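Local structure of Vlm2 (Streptomyces tsusimaensis, 6ECB) at residues G40-P45 against H68-P73; F92-A97 against F118-M123. The protein is a nonribosomal peptide synthetase of valinomycin biosynthesis, represented here by its thioesterase domain, which probably releases the depsipeptide product. One frame throughout, in Å; residues are numbered along the deposited sequence. Where two conformers were deposited one is given.

Contact 1: residues G40-P45 against H68-P73; sequences GIVFAP and HGVEAP
The F43 ring carries I41 CG2 over the centre of one face, 3.7 Å above its plane, while H68 O approaches ring atom CD2 of F43 obliquely at 3.8 Å. Beyond the two segments the ring stacks on Y54 and touches what is probably the nucleophile elbow. The H68 imidazole receives water 1 at its edge, in plane, with ND1 2.8 Å from the water oxygen; the same water gives a long, weak bond to I41 O. These residues belong to the mostly parallel sheet of an alpha/beta-hydrolase fold, in which strands 40-44 and 67-71 are neighbours joined by a beta-alpha-beta crossover through helix 55-60. V42 pairs with H68 and F43 with G69. H68 N meets I41 O at 2.8 Å almost straight, end-on to the carbonyl. F43 N then reaches H68 O, also at 2.8 Å, but tilted 26° out of the carbonyl plane. V70 N closes the series on F43 O, again nearly end-on. V42 and V70 lie on the sheet face that carries H68 and is backed by helix 86-97. V42 CG1, held anti to its own N (chi1 179°), meets V70 CG2 at 3.8 Å, the two side chains lying across one another at a slant. Past the paired residues, the P45 ring settles against the V70 carbonyl, CD 3.2 Å from V70 O. Both F43 O and V70 O accept a hydrogen from water 2, which stands 3.0 Å from V70 O and ties the two carbonyls together.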
# COMPACT_ATOMS: atom_id res chain seq x y z
N GLY A 40 6.68 3.77 -14.76
CA GLY A 40 5.54 3.15 -14.12
C GLY A 40 5.76 2.92 -12.65
O GLY A 40 6.87 3.03 -12.13
N ILE A 41 4.66 2.61 -11.95
CA ILE A 41 4.73 2.14 -10.57
C ILE A 41 3.71 1.02 -10.41
O ILE A 41 2.56 1.15 -10.86
CB ILE A 41 4.41 3.20 -9.50
CG1 ILE A 41 5.20 4.48 -9.69
CG2 ILE A 41 4.66 2.59 -8.11
CD1 ILE A 41 4.63 5.64 -8.79
N VAL A 42 4.13 -0.04 -9.74
CA VAL A 42 3.24 -1.10 -9.26
C VAL A 42 3.26 -1.02 -7.74
O VAL A 42 4.31 -1.26 -7.11
CB VAL A 42 3.67 -2.50 -9.72
CG1 VAL A 42 2.71 -3.52 -9.15
CG2 VAL A 42 3.73 -2.58 -11.25
N PHE A 43 2.10 -0.72 -7.16
CA PHE A 43 1.94 -0.68 -5.72
C PHE A 43 1.45 -2.01 -5.16
O PHE A 43 0.48 -2.57 -5.64
CB PHE A 43 0.94 0.40 -5.33
CG PHE A 43 1.46 1.82 -5.48
CD1 PHE A 43 2.40 2.30 -4.60
CD2 PHE A 43 1.00 2.64 -6.49
CE1 PHE A 43 2.87 3.60 -4.72
CE2 PHE A 43 1.46 3.94 -6.60
CZ PHE A 43 2.38 4.41 -5.71
N ALA A 44 2.10 -2.46 -4.11
CA ALA A 44 1.70 -3.61 -3.32
C ALA A 44 0.74 -3.17 -2.23
O ALA A 44 0.92 -2.10 -1.64
CB ALA A 44 2.91 -4.30 -2.71
N PRO A 45 -0.28 -3.96 -1.91
CA PRO A 45 -1.32 -3.50 -0.99
C PRO A 45 -0.91 -3.62 0.47
O PRO A 45 -0.19 -4.55 0.86
CB PRO A 45 -2.50 -4.44 -1.30
CG PRO A 45 -1.84 -5.72 -1.69
CD PRO A 45 -0.60 -5.29 -2.48
N HIS A 68 -0.16 0.97 -11.54
CA HIS A 68 -0.95 -0.20 -11.20
C HIS A 68 -0.90 -0.44 -9.71
O HIS A 68 0.06 -0.05 -9.03
CB HIS A 68 -0.45 -1.46 -11.87
CG HIS A 68 -0.59 -1.46 -13.36
ND1 HIS A 68 0.42 -1.07 -14.21
CD2 HIS A 68 -1.63 -1.82 -14.14
CE1 HIS A 68 0.01 -1.20 -15.46
NE2 HIS A 68 -1.23 -1.65 -15.44
N GLY A 69 -1.91 -1.13 -9.19
CA GLY A 69 -1.81 -1.76 -7.89
C GLY A 69 -2.15 -3.23 -8.01
O GLY A 69 -2.90 -3.65 -8.89
N VAL A 70 -1.58 -4.02 -7.11
CA VAL A 70 -1.92 -5.43 -7.03
C VAL A 70 -2.98 -5.60 -5.96
O VAL A 70 -2.78 -5.21 -4.81
CB VAL A 70 -0.70 -6.29 -6.71
CG1 VAL A 70 -1.12 -7.74 -6.62
CG2 VAL A 70 0.35 -6.11 -7.78
N GLU A 71 -4.08 -6.20 -6.34
CA GLU A 71 -5.17 -6.55 -5.45
C GLU A 71 -4.98 -7.99 -5.00
O GLU A 71 -4.73 -8.88 -5.82
CB GLU A 71 -6.48 -6.37 -6.19
CG GLU A 71 -7.66 -6.56 -5.39
CD GLU A 71 -8.34 -5.25 -5.02
OE1 GLU A 71 -7.69 -4.19 -4.81
OE2 GLU A 71 -9.55 -5.34 -4.92
N ALA A 72 -5.13 -8.23 -3.71
CA ALA A 72 -4.97 -9.58 -3.18
C ALA A 72 -5.99 -10.53 -3.80
O ALA A 72 -7.11 -10.13 -4.14
CB ALA A 72 -5.12 -9.58 -1.66
N PRO A 73 -5.68 -11.83 -3.88
CA PRO A 73 -6.70 -12.79 -4.27
C PRO A 73 -7.83 -12.82 -3.26
O PRO A 73 -7.62 -12.56 -2.07
CB PRO A 73 -5.95 -14.13 -4.31
CG PRO A 73 -4.78 -13.95 -3.50
CD PRO A 73 -4.41 -12.49 -3.54
O HOH W 1 3.05 -0.05 -14.07
O HOH W 2 -2.33 -2.31 -4.15

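Contact 2: residues F92-A97 against F118-M123; sequences FCSDSA and FYLATM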
# COMPACT_ATOMS: atom_id res chain seq x y z
N PHE A 92 2.12 -14.16 -4.62
CA PHE A 92 0.99 -13.71 -5.42
C PHE A 92 1.31 -12.38 -6.08
O PHE A 92 1.04 -12.18 -7.28
CB PHE A 92 -0.26 -13.52 -4.56
CG PHE A 92 -0.98 -14.80 -4.17
CD1 PHE A 92 -1.48 -15.67 -5.13
CD2 PHE A 92 -1.23 -15.06 -2.83
CE1 PHE A 92 -2.17 -16.81 -4.75
CE2 PHE A 92 -1.92 -16.20 -2.44
CZ PHE A 92 -2.39 -17.08 -3.40
N CYS A 93 1.88 -11.45 -5.31
CA CYS A 93 2.10 -10.10 -5.81
C CYS A 93 3.23 -10.05 -6.82
O CYS A 93 3.16 -9.30 -7.81
CB CYS A 93 2.38 -9.16 -4.64
SG CYS A 93 0.96 -8.84 -3.60
N SER A 94 4.27 -10.86 -6.61
CA SER A 94 5.36 -10.96 -7.58
C SER A 94 4.85 -11.48 -8.91
O SER A 94 5.14 -10.91 -9.97
CB SER A 94 6.47 -11.89 -7.05
OG SER A 94 7.00 -11.45 -5.82
N ASP A 95 4.10 -12.56 -8.86
CA ASP A 95 3.56 -13.14 -10.07
C ASP A 95 2.70 -12.14 -10.83
O ASP A 95 2.75 -12.09 -12.05
CB ASP A 95 2.72 -14.37 -9.74
CG ASP A 95 3.57 -15.57 -9.35
OD1 ASP A 95 4.82 -15.55 -9.50
OD2 ASP A 95 2.97 -16.55 -8.88
N SER A 96 1.89 -11.36 -10.11
CA SER A 96 1.04 -10.37 -10.77
C SER A 96 1.88 -9.19 -11.30
O SER A 96 1.66 -8.71 -12.42
CB SER A 96 -0.03 -9.90 -9.78
OG SER A 96 -0.87 -8.89 -10.31
N ALA A 97 2.81 -8.70 -10.50
CA ALA A 97 3.61 -7.55 -10.92
C ALA A 97 4.51 -7.91 -12.10
O ALA A 97 4.83 -7.05 -12.92
CB ALA A 97 4.46 -7.04 -9.76
N PHE A 118 9.17 -4.58 -0.89
CA PHE A 118 10.59 -4.93 -0.79
C PHE A 118 10.82 -6.38 -1.19
O PHE A 118 11.68 -6.70 -2.03
CB PHE A 118 11.10 -4.68 0.65
CG PHE A 118 12.55 -5.06 0.82
CD1 PHE A 118 12.93 -6.36 1.10
CD2 PHE A 118 13.55 -4.11 0.64
CE1 PHE A 118 14.28 -6.71 1.22
CE2 PHE A 118 14.89 -4.45 0.75
CZ PHE A 118 15.26 -5.73 1.03
N TYR A 119 10.02 -7.29 -0.62
CA TYR A 119 10.22 -8.70 -0.89
C TYR A 119 9.80 -9.06 -2.32
O TYR A 119 10.44 -9.91 -2.95
CB TYR A 119 9.45 -9.53 0.12
CG TYR A 119 10.22 -9.85 1.38
CD1 TYR A 119 10.21 -8.99 2.46
CD2 TYR A 119 10.88 -11.05 1.51
CE1 TYR A 119 10.90 -9.28 3.61
CE2 TYR A 119 11.56 -11.36 2.67
CZ TYR A 119 11.58 -10.46 3.71
OH TYR A 119 12.25 -10.78 4.88
N LEU A 120 8.76 -8.40 -2.83
CA LEU A 120 8.34 -8.54 -4.23
C LEU A 120 9.49 -8.19 -5.17
O LEU A 120 9.84 -8.94 -6.10
CB LEU A 120 7.14 -7.60 -4.47
CG LEU A 120 6.26 -7.68 -5.67
CD1 LEU A 120 5.07 -6.76 -5.37
CD2 LEU A 120 7.05 -7.28 -6.86
N ALA A 121 10.11 -7.04 -4.92
CA ALA A 121 11.26 -6.64 -5.72
C ALA A 121 12.39 -7.66 -5.65
O ALA A 121 13.01 -7.97 -6.68
CB ALA A 121 11.75 -5.26 -5.28
N THR A 122 12.67 -8.21 -4.46
CA THR A 122 13.75 -9.19 -4.40
C THR A 122 13.39 -10.43 -5.20
O THR A 122 14.25 -11.00 -5.89
CB THR A 122 14.12 -9.60 -2.96
OG1 THR A 122 13.14 -10.47 -2.41
CG2 THR A 122 14.28 -8.42 -2.06
N MET A 123 12.12 -10.83 -5.18
CA MET A 123 11.69 -11.99 -5.95
C MET A 123 11.79 -11.73 -7.45
O MET A 123 12.21 -12.62 -8.21
CB MET A 123 10.26 -12.38 -5.57
CG MET A 123 9.79 -13.70 -6.12
SD MET A 123 8.28 -14.25 -5.24
CE MET A 123 8.88 -14.50 -3.59
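L120 is the first side chain of 118-123 to reach 92-97; Y119, just before it, turns its ring edge-to-face with F86 and touches V90 earlier on the same partner helix. Here helix 112-126 packs on helix 86-97, two helices flanking the alpha/beta-hydrolase sheet, at -59° with the short axes 9.0 Å apart. The backbones come nearest at L120 and S94, where the small serine admits a CA-CA distance of 5.1 Å. L120 holds CG anti to its backbone N (chi1 -166°), which sends the fork across to the other helix. One branch, CD1, packs on C93 CB at 3.7 Å; the other, CD2, lies 3.9 Å from A97 CB, and the fork rests on the S94 backbone, with L120 CG 3.9 Å from S94 N. With an alanine in place of L120, both methyl branches would be gone, and C93 CB and A97 CB would probably lose their partner on helix 112-126, opening a gap over S94. T122 points away from the interface, and its OG1 bonds back to Y119 O at 2.8 Å; that carbonyl also accepts M123 N, from the same side of its plane. M123 ends the contact. Its chain runs extended and then bends at chi3 (-65°), laying SD 3.5 Å from S94 CB. S94 OG also lies close to this sulfur, but S94 has two conformers, so the exact spacing is doubtful. In the conformer given, the hydroxyl bonds to V90 O, one turn back in its own helix. No hydrogen bond crosses between 92-97 and 118-123, so the two helix segments are held against each other by the fit of leucine and methionine onto small residues.

In the fold
Both contacts are buried, but contact 1 lies inside the sheet, its centre about 8 Å from the chain's centre, whereas contact 2 lies further out, its centre at about 13 Å, where M123 is partly exposed. Backbone hydrogen bonds and bridging water hold the strands of contact 1; contact 2 relies on apolar and sulfur packing between helices. They share no segment, yet strand 67-71 runs on to helix 86-97, which faces the sheet with one side and helix 112-126 with another. There the two contacts touch: V70 CG1 lies 3.8 Å from C93 SG, and V42 CG1 lies 4.0 Å from A97 CB. C93 and A97 thus each meet one strand valine as well as L120.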